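Local coordinates for protein inactive Zymogen C11 Protease (Parabacteroides distasonis, PDB 6MZO) that is an inactive zymogen of a clostripain-like cysteine peptidase of family C11, which once activated would probably hydrolyse peptide bonds, at residues A162-C167 against E266-N271; T118-S123 against A168-A173; E142-A147 against K348-Y353. One frame throughout, in Å; residues are numbered along the deposited sequence.

In the fold
Contact 2 is buried, whereas contacts 1 and 3 lie nearer the surface and are only partly so. Contacts 1 and 2 share the chain leaving strand 155-162: its loop meets 266-271 in contact 1, and the helix that follows, 168-173, receives the indole of Trp120 in contact 2. Contact 3 joins helix 143-150 to the start of helix 351-357, its centre about 7 Å from that of contact 2, and helix 168-173 packs against both of its segments. The buried contact is the one without a hydrogen bond between its segments: it rests on an aromatic face, contact 1 adds a backbone bond to a phenol oxygen, and contact 3 uses an asparagine amide and a water beside an aliphatic pair.

Contact 1 (A162-C167 against E266-N271); sequences ACYMSC and EYLTPN
Tyr164 reaches out from the loop after strand 155-162, and its phenol oxygen accepts a hydrogen bond from the backbone: Tyr267 N donates to Tyr164 OH over 3.1 Å in a nearly straight bond (170°). Just before it, Ala162 and Cys163 form an Ala-Cys pair placed as the nucleophile is in clan CD peptidases, so Cys163 is probably its counterpart. Glu266 lies over one ring face, its CG 3.5 Å from Tyr164 CZ in a CH-pi contact displaced toward the hydroxyl end, while its CA stands 3.4 Å from Tyr164 CE1. Leu268 comes along the rim, CD2 in the ring plane and CG 4.0 Å from Tyr164 CE2. The Glu266 chain bends at chi2 (-109°), which carries its carboxylate off the ring and back over its own loop. There OE2 of Glu266 receives Leu268 N at 3.0 Å, and OE1 is bonded by Ala274 N. Glu187 adds a weak bond to the phenol oxygen. The carboxylate thus ties loop 266-271 to itself and to the chain ahead of strand 275-277, and the loop meets the tyrosine with methylene over the face, leucine at the edge and an N-H for the oxygen.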
loop_
_atom_site.group_PDB
_atom_site.type_symbol
_atom_site.label_atom_id
_atom_site.label_comp_id
_atom_site.label_asym_id
_atom_site.label_seq_id
_atom_site.Cartn_x
_atom_site.Cartn_y
_atom_site.Cartn_z
ATOM N N ALA A 162 1.908 3.264 3.532
ATOM C CA ALA A 162 1.652 4.458 2.718
ATOM C C ALA A 162 0.153 4.726 2.822
ATOM O O ALA A 162 -0.589 3.869 3.280
ATOM C CB ALA A 162 2.060 4.235 1.236
ATOM N N CYS A 163 -0.222 5.933 2.457
ATOM C CA CYS A 163 -1.656 6.207 2.436
ATOM C C CYS A 163 -2.359 5.740 1.185
ATOM O O CYS A 163 -1.871 5.874 0.048
ATOM C CB CYS A 163 -1.917 7.716 2.608
ATOM S SG CYS A 163 -1.152 8.402 4.099
ATOM N N TYR A 164 -3.604 5.285 1.419
ATOM C CA TYR A 164 -4.621 5.046 0.398
ATOM C C TYR A 164 -4.297 3.949 -0.598
ATOM O O TYR A 164 -4.901 3.898 -1.666
ATOM C CB TYR A 164 -4.925 6.345 -0.353
ATOM C CG TYR A 164 -5.357 7.474 0.541
ATOM C CD1 TYR A 164 -6.469 7.331 1.400
ATOM C CD2 TYR A 164 -4.661 8.657 0.568
ATOM C CE1 TYR A 164 -6.863 8.383 2.175
ATOM C CE2 TYR A 164 -5.063 9.749 1.352
ATOM C CZ TYR A 164 -6.170 9.601 2.180
ATOM O OH TYR A 164 -6.589 10.637 2.968
ATOM N N MET A 165 -3.394 3.037 -0.252
ATOM C CA MET A 165 -2.977 2.111 -1.289
ATOM C C MET A 165 -3.871 0.948 -1.439
ATOM O O MET A 165 -3.817 0.238 -2.435
ATOM C CB MET A 165 -1.499 1.610 -1.048
ATOM C CG MET A 165 -0.499 2.751 -1.147
ATOM S SD MET A 165 -0.430 3.630 -2.732
ATOM C CE MET A 165 0.526 2.407 -3.703
ATOM N N SER A 166 -4.691 0.648 -0.420
ATOM C CA SER A 166 -5.693 -0.421 -0.597
ATOM C C SER A 166 -6.864 0.131 -1.356
ATOM O O SER A 166 -7.876 0.567 -0.747
ATOM C CB SER A 166 -6.217 -0.951 0.768
ATOM O OG SER A 166 -5.192 -1.746 1.361
ATOM N N CYS A 167 -6.777 0.115 -2.663
ATOM C CA CYS A 167 -7.877 0.467 -3.538
ATOM C C CYS A 167 -7.846 -0.460 -4.712
ATOM O O CYS A 167 -6.834 -1.102 -4.956
ATOM C CB CYS A 167 -7.776 1.889 -4.031
ATOM S SG CYS A 167 -6.222 2.199 -4.964
ATOM N N GLU A 266 -10.831 8.942 1.467
ATOM C CA GLU A 266 -9.762 9.929 1.386
ATOM C C GLU A 266 -10.232 11.289 1.891
ATOM O O GLU A 266 -11.344 11.723 1.588
ATOM C CB GLU A 266 -9.252 10.049 -0.052
ATOM C CG GLU A 266 -8.197 11.125 -0.250
ATOM C CD GLU A 266 -8.718 12.315 -1.032
ATOM O OE1 GLU A 266 -9.385 12.103 -2.067
ATOM O OE2 GLU A 266 -8.462 13.463 -0.611
ATOM N N TYR A 267 -9.380 11.958 2.660
ATOM C CA TYR A 267 -9.711 13.268 3.207
ATOM C C TYR A 267 -8.482 14.168 3.293
ATOM O O TYR A 267 -7.999 14.471 4.384
ATOM C CB TYR A 267 -10.355 13.125 4.588
ATOM C CG TYR A 267 -11.138 14.342 5.028
ATOM C CD1 TYR A 267 -12.385 14.623 4.486
ATOM C CD2 TYR A 267 -10.628 15.210 5.984
ATOM C CE1 TYR A 267 -13.104 15.734 4.885
ATOM C CE2 TYR A 267 -11.340 16.324 6.389
ATOM C CZ TYR A 267 -12.576 16.581 5.836
ATOM O OH TYR A 267 -13.288 17.688 6.237
ATOM N N LEU A 268 -7.983 14.593 2.137
ATOM C CA LEU A 268 -6.814 15.462 2.080
ATOM C C LEU A 268 -7.236 16.925 2.000
ATOM O O LEU A 268 -6.465 17.824 2.337
ATOM C CB LEU A 268 -5.934 15.101 0.882
ATOM C CG LEU A 268 -5.367 13.680 0.862
ATOM C CD1 LEU A 268 -5.080 13.236 -0.564
ATOM C CD2 LEU A 268 -4.114 13.590 1.718
ATOM N N THR A 269 -8.466 17.153 1.551
ATOM C CA THR A 269 -9.006 18.501 1.424
ATOM C C THR A 269 -10.450 18.488 1.925
ATOM O O THR A 269 -11.095 17.420 2.007
ATOM C CB THR A 269 -8.966 18.990 -0.048
ATOM O OG1 THR A 269 -9.804 18.160 -0.864
ATOM C CG2 THR A 269 -7.563 18.947 -0.598
ATOM N N PRO A 270 -10.948 19.646 2.305
ATOM C CA PRO A 270 -12.285 19.686 2.880
ATOM C C PRO A 270 -13.433 19.712 1.877
ATOM O O PRO A 270 -14.526 19.412 2.294
ATOM C CB PRO A 270 -12.257 20.984 3.683
ATOM C CG PRO A 270 -11.286 21.862 2.937
ATOM C CD PRO A 270 -10.198 20.892 2.559
ATOM N N ASN A 271 -13.221 20.047 0.616
ATOM C CA ASN A 271 -14.358 20.203 -0.311
ATOM C C ASN A 271 -14.606 19.084 -1.330
ATOM O O ASN A 271 -15.761 18.699 -1.567
ATOM C CB ASN A 271 -14.185 21.494 -1.071
ATOM C CG ASN A 271 -14.425 22.662 -0.201
ATOM O OD1 ASN A 271 -15.531 22.822 0.301
ATOM N ND2 ASN A 271 -13.384 23.484 0.032
#

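Contact 2 (T118-S123 against A168-A173); sequences TGWLPS and AEVAYA
Trp120 carries CG between its own backbone N and carbonyl carbon (chi1 57°), a rotamer that stands the indole up toward helix 168-173, where Val170 holds CG2 anti to its carbonyl carbon and presents that methyl to the ring. Val170 CG2 sits over the five-membered ring, 3.7 Å from Trp120 CG and 3.9 Å from the ring centroid, only 18° off the normal: a CH-pi contact. On the opposite face, within the same loop, Leu121 CD2 lies 4.0 Å above the indole plane, so each indole face carries an aliphatic carbon, at different ends of the ring system. Glu169, one residue earlier on the helix, serves the six-membered end. Its chain bends at chi2 and brings CD to 3.8 Å from Trp120 CH2, the carboxylate plane inclined 35° to the indole. The polar end of Glu169 is engaged beyond the tryptophan, with OE2 bonded to both Tyr347 OH and Tyr334 N; two donors thus grip OE2. Trp120 NE1 in turn makes a weak bond to Tyr164 O. Trp120 follows Gly119 in a type II' turn from Thr118 to Leu121, the glycine supplying the positive phi this turn needs. The chemistry is therefore divided: the indole face is bound by dispersion and CH-pi contact, while OE2 of the buried acid is satisfied by Tyr347 and Tyr334, which would probably offset the cost of burying a carboxylate.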
loop_
_atom_site.group_PDB
_atom_site.type_symbol
_atom_site.label_atom_id
_atom_site.label_comp_id
_atom_site.label_asym_id
_atom_site.label_seq_id
_atom_site.Cartn_x
_atom_site.Cartn_y
_atom_site.Cartn_z
ATOM N N THR A 118 0.831 11.297 -0.614
ATOM C CA THR A 118 -0.486 11.176 -1.258
ATOM C C THR A 118 -0.727 9.802 -1.883
ATOM O O THR A 118 -1.672 9.612 -2.647
ATOM C CB THR A 118 -0.680 12.238 -2.366
ATOM O OG1 THR A 118 0.259 12.002 -3.431
ATOM C CG2 THR A 118 -0.497 13.644 -1.787
ATOM N N GLY A 119 0.141 8.851 -1.569
ATOM C CA GLY A 119 -0.006 7.513 -2.110
ATOM C C GLY A 119 0.055 7.489 -3.630
ATOM O O GLY A 119 0.955 8.052 -4.257
ATOM N N TRP A 120 -0.925 6.844 -4.242
ATOM C CA TRP A 120 -0.885 6.640 -5.661
ATOM C C TRP A 120 -1.471 7.779 -6.523
ATOM O O TRP A 120 -1.430 7.677 -7.766
ATOM C CB TRP A 120 -1.617 5.379 -6.005
ATOM C CG TRP A 120 -2.994 5.391 -5.540
ATOM C CD1 TRP A 120 -3.440 5.200 -4.260
ATOM C CD2 TRP A 120 -4.143 5.510 -6.360
ATOM N NE1 TRP A 120 -4.805 5.226 -4.236
ATOM C CE2 TRP A 120 -5.262 5.395 -5.523
ATOM C CE3 TRP A 120 -4.343 5.705 -7.744
ATOM C CZ2 TRP A 120 -6.559 5.456 -6.007
ATOM C CZ3 TRP A 120 -5.640 5.770 -8.220
ATOM C CH2 TRP A 120 -6.731 5.677 -7.363
ATOM N N LEU A 121 -2.069 8.772 -5.873
ATOM C CA LEU A 121 -2.781 9.846 -6.552
ATOM C C LEU A 121 -1.768 10.769 -7.197
ATOM O O LEU A 121 -0.642 10.840 -6.723
ATOM C CB LEU A 121 -3.655 10.579 -5.560
ATOM C CG LEU A 121 -4.816 9.723 -5.059
ATOM C CD1 LEU A 121 -5.411 10.431 -3.840
ATOM C CD2 LEU A 121 -5.844 9.554 -6.187
ATOM N N PRO A 122 -2.160 11.456 -8.291
ATOM C CA PRO A 122 -1.196 12.240 -9.081
ATOM C C PRO A 122 -0.500 13.312 -8.227
ATOM O O PRO A 122 -1.073 13.719 -7.218
ATOM C CB PRO A 122 -2.077 12.867 -10.179
ATOM C CG PRO A 122 -3.430 12.909 -9.594
ATOM C CD PRO A 122 -3.546 11.690 -8.742
ATOM N N SER A 123 0.721 13.720 -8.603
ATOM C CA SER A 123 1.440 14.799 -7.901
ATOM C C SER A 123 0.566 16.062 -7.806
ATOM O O SER A 123 0.446 16.688 -6.747
ATOM C CB SER A 123 2.764 15.124 -8.612
ATOM N N ALA A 168 -8.962 -0.590 -5.376
ATOM C CA ALA A 168 -9.054 -1.537 -6.459
ATOM C C ALA A 168 -8.009 -1.254 -7.477
ATOM O O ALA A 168 -7.436 -2.182 -8.091
ATOM C CB ALA A 168 -10.408 -1.507 -7.099
ATOM N N GLU A 169 -7.806 0.030 -7.762
ATOM C CA GLU A 169 -6.920 0.377 -8.843
ATOM C C GLU A 169 -5.486 -0.085 -8.627
ATOM O O GLU A 169 -4.820 -0.541 -9.588
ATOM C CB GLU A 169 -6.898 1.885 -9.055
ATOM C CG GLU A 169 -8.265 2.532 -9.464
ATOM C CD GLU A 169 -9.150 2.895 -8.246
ATOM O OE1 GLU A 169 -8.898 2.436 -7.134
ATOM O OE2 GLU A 169 -10.108 3.637 -8.501
ATOM N N VAL A 170 -5.033 0.072 -7.399
ATOM C CA VAL A 170 -3.683 -0.422 -7.023
ATOM C C VAL A 170 -3.637 -1.926 -6.942
ATOM O O VAL A 170 -2.672 -2.607 -7.436
ATOM C CB VAL A 170 -3.231 0.237 -5.657
ATOM C CG1 VAL A 170 -2.022 -0.521 -5.033
ATOM C CG2 VAL A 170 -3.009 1.726 -5.852
ATOM N N ALA A 171 -4.615 -2.528 -6.252
ATOM C CA ALA A 171 -4.557 -4.000 -6.165
ATOM C C ALA A 171 -4.564 -4.605 -7.600
ATOM O O ALA A 171 -3.870 -5.648 -7.894
ATOM C CB ALA A 171 -5.745 -4.517 -5.356
ATOM N N TYR A 172 -5.306 -3.973 -8.509
ATOM C CA TYR A 172 -5.371 -4.511 -9.855
ATOM C C TYR A 172 -4.034 -4.301 -10.574
ATOM O O TYR A 172 -3.502 -5.228 -11.261
ATOM C CB TYR A 172 -6.493 -3.836 -10.656
ATOM C CG TYR A 172 -6.771 -4.475 -11.984
ATOM C CD1 TYR A 172 -7.333 -5.744 -12.050
ATOM C CD2 TYR A 172 -6.601 -3.771 -13.160
ATOM C CE1 TYR A 172 -7.674 -6.300 -13.296
ATOM C CE2 TYR A 172 -6.903 -4.343 -14.466
ATOM C CZ TYR A 172 -7.479 -5.603 -14.455
ATOM O OH TYR A 172 -7.775 -6.105 -15.674
ATOM N N ALA A 173 -3.473 -3.109 -10.415
ATOM C CA ALA A 173 -2.211 -2.777 -11.162
ATOM C C ALA A 173 -1.067 -3.697 -10.753
ATOM O O ALA A 173 -0.190 -3.983 -11.624
ATOM C CB ALA A 173 -1.796 -1.329 -10.919
#

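Contact 3 (E142-A147 against K348-Y353); sequences EINDLA and KDLEWY
Asn144 OD1 accepts a bond of 2.8 Å from a water, and the water oxygen accepts a hydrogen bond from Glu351 N at 2.9 Å, a bridge between the first turn of helix 143-150 and the first turn of helix 351-357. The other end of the same amide spans the gap directly: Asn144 ND2 donates to Asp349 O over 3.0 Å, the N-H to acceptor angle being 158°. Asp349 O lies close to the amide plane of Asn144, but the donor approaches from above the carbonyl plane, 58° out of it, and so misses a lone-pair direction. With CG beside the backbone N (chi1 -72°), the asparagine can send both amide atoms across, and the two bonds together set the rotation of the amide. Glu351 N is at the start of its helix, and the water supplies it with an acceptor. Alongside this polar strip, Leu350 pushes CD2 between the two helix residues: it is 3.3 Å from Ile143 CG2, tighter than usual for carbon, and 3.2 Å from Asn144 OD1. Ile143 and Leu350 cross at about a right angle, so one methyl of Leu350 does the touching, closest to the CG2 branch of Ile143, with CD1 a little farther. Inward, Ile143 continues onto Val170 and Ala173 of helix 168-173, both Ile143 and Leu350 touch Trp120, and Glu351 forms a salt bridge with Arg175; the partly exposed Asn144 bridge thus joins helices 143-150 and 351-357 where both pack against helix 168-173.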
loop_
_atom_site.group_PDB
_atom_site.type_symbol
_atom_site.label_atom_id
_atom_site.label_comp_id
_atom_site.label_asym_id
_atom_site.label_seq_id
_atom_site.Cartn_x
_atom_site.Cartn_y
_atom_site.Cartn_z
ATOM N N GLU A 142 3.285 6.967 -7.824
ATOM C CA GLU A 142 2.477 7.030 -9.048
ATOM C C GLU A 142 2.258 5.634 -9.611
ATOM O O GLU A 142 3.201 4.923 -9.975
ATOM C CB GLU A 142 3.148 7.914 -10.109
ATOM N N ILE A 143 0.998 5.264 -9.694
ATOM C CA ILE A 143 0.651 3.876 -9.883
ATOM C C ILE A 143 1.188 3.288 -11.226
ATOM O O ILE A 143 1.862 2.245 -11.220
ATOM C CB ILE A 143 -0.884 3.759 -9.693
ATOM C CG1 ILE A 143 -1.406 2.413 -10.164
ATOM C CG2 ILE A 143 -1.600 4.974 -10.335
ATOM C CD1 ILE A 143 -2.928 2.196 -9.812
ATOM N N ASN A 144 1.030 3.992 -12.371
ATOM C CA ASN A 144 1.484 3.329 -13.607
ATOM C C ASN A 144 3.008 3.084 -13.683
ATOM O O ASN A 144 3.424 2.011 -14.140
ATOM C CB ASN A 144 1.052 4.085 -14.841
ATOM C CG ASN A 144 -0.444 3.979 -15.124
ATOM O OD1 ASN A 144 -1.199 3.465 -14.339
ATOM N ND2 ASN A 144 -0.873 4.543 -16.243
ATOM N N ASP A 145 3.826 4.054 -13.252
ATOM C CA ASP A 145 5.281 3.887 -13.361
ATOM C C ASP A 145 5.740 2.839 -12.374
ATOM O O ASP A 145 6.572 1.976 -12.717
ATOM C CB ASP A 145 6.020 5.185 -13.093
ATOM C CG ASP A 145 5.857 6.167 -14.213
ATOM O OD1 ASP A 145 5.529 5.717 -15.339
ATOM O OD2 ASP A 145 6.043 7.380 -13.962
ATOM N N LEU A 146 5.185 2.882 -11.164
ATOM C CA LEU A 146 5.599 1.904 -10.161
ATOM C C LEU A 146 5.230 0.452 -10.551
ATOM O O LEU A 146 6.037 -0.471 -10.376
ATOM C CB LEU A 146 5.027 2.254 -8.778
ATOM C CG LEU A 146 5.496 1.408 -7.574
ATOM C CD1 LEU A 146 7.008 1.444 -7.411
ATOM C CD2 LEU A 146 4.823 1.868 -6.321
ATOM N N ALA A 147 4.020 0.247 -11.056
ATOM C CA ALA A 147 3.582 -1.080 -11.413
ATOM C C ALA A 147 4.399 -1.533 -12.602
ATOM O O ALA A 147 4.767 -2.709 -12.693
ATOM C CB ALA A 147 2.079 -1.058 -11.739
ATOM N N LYS A 348 -8.152 8.019 -16.729
ATOM C CA LYS A 348 -8.350 7.213 -17.942
ATOM C C LYS A 348 -7.101 6.450 -18.389
ATOM O O LYS A 348 -7.200 5.494 -19.164
ATOM C CB LYS A 348 -8.893 8.088 -19.071
ATOM C CG LYS A 348 -10.344 8.554 -18.743
ATOM C CD LYS A 348 -10.929 9.454 -19.847
ATOM C CE LYS A 348 -12.387 9.726 -19.548
ATOM N NZ LYS A 348 -12.934 10.855 -20.361
ATOM N N ASP A 349 -5.954 6.787 -17.821
ATOM C CA ASP A 349 -4.765 6.053 -18.181
ATOM C C ASP A 349 -4.531 4.869 -17.265
ATOM O O ASP A 349 -3.585 4.121 -17.506
ATOM C CB ASP A 349 -3.554 6.951 -18.143
ATOM C CG ASP A 349 -3.575 7.995 -19.251
ATOM O OD1 ASP A 349 -3.976 7.642 -20.381
ATOM O OD2 ASP A 349 -3.216 9.151 -18.959
ATOM N N LEU A 350 -5.319 4.706 -16.191
ATOM C CA LEU A 350 -5.090 3.521 -15.309
ATOM C C LEU A 350 -5.602 2.204 -15.910
ATOM O O LEU A 350 -6.644 2.165 -16.564
ATOM C CB LEU A 350 -5.793 3.729 -13.972
ATOM C CG LEU A 350 -5.182 4.843 -13.139
ATOM C CD1 LEU A 350 -5.991 4.956 -11.883
ATOM C CD2 LEU A 350 -3.754 4.498 -12.813
ATOM N N GLU A 351 -4.883 1.108 -15.661
ATOM C CA GLU A 351 -5.304 -0.170 -16.158
ATOM C C GLU A 351 -6.710 -0.571 -15.700
ATOM O O GLU A 351 -7.490 -1.132 -16.489
ATOM C CB GLU A 351 -4.302 -1.242 -15.689
ATOM C CG GLU A 351 -4.470 -2.577 -16.354
ATOM C CD GLU A 351 -3.406 -3.586 -15.887
ATOM O OE1 GLU A 351 -2.561 -3.216 -15.047
ATOM O OE2 GLU A 351 -3.368 -4.725 -16.425
ATOM N N TRP A 352 -7.027 -0.307 -14.434
ATOM C CA TRP A 352 -8.376 -0.587 -13.930
ATOM C C TRP A 352 -9.451 0.117 -14.790
ATOM O O TRP A 352 -10.435 -0.488 -15.192
ATOM C CB TRP A 352 -8.499 -0.174 -12.451
ATOM C CG TRP A 352 -9.898 -0.343 -11.897
ATOM C CD1 TRP A 352 -10.847 0.625 -11.826
ATOM C CD2 TRP A 352 -10.462 -1.541 -11.335
ATOM N NE1 TRP A 352 -12.023 0.091 -11.244
ATOM C CE2 TRP A 352 -11.794 -1.229 -10.926
ATOM C CE3 TRP A 352 -9.984 -2.835 -11.165
ATOM C CZ2 TRP A 352 -12.655 -2.185 -10.363
ATOM C CZ3 TRP A 352 -10.812 -3.788 -10.561
ATOM C CH2 TRP A 352 -12.142 -3.457 -10.200
ATOM N N TYR A 353 -9.299 1.397 -15.056
ATOM C CA TYR A 353 -10.258 2.080 -15.907
ATOM C C TYR A 353 -10.412 1.442 -17.293
ATOM O O TYR A 353 -11.526 1.254 -17.782
ATOM C CB TYR A 353 -9.859 3.543 -16.064
ATOM C CG TYR A 353 -10.814 4.283 -16.982
ATOM C CD1 TYR A 353 -12.037 4.760 -16.490
ATOM C CD2 TYR A 353 -10.540 4.435 -18.310
ATOM C CE1 TYR A 353 -12.929 5.411 -17.333
ATOM C CE2 TYR A 353 -11.449 5.105 -19.171
ATOM C CZ TYR A 353 -12.630 5.574 -18.652
ATOM O OH TYR A 353 -13.503 6.234 -19.537
HETATM O O HOH W 1 -2.678 1.209 -13.743
#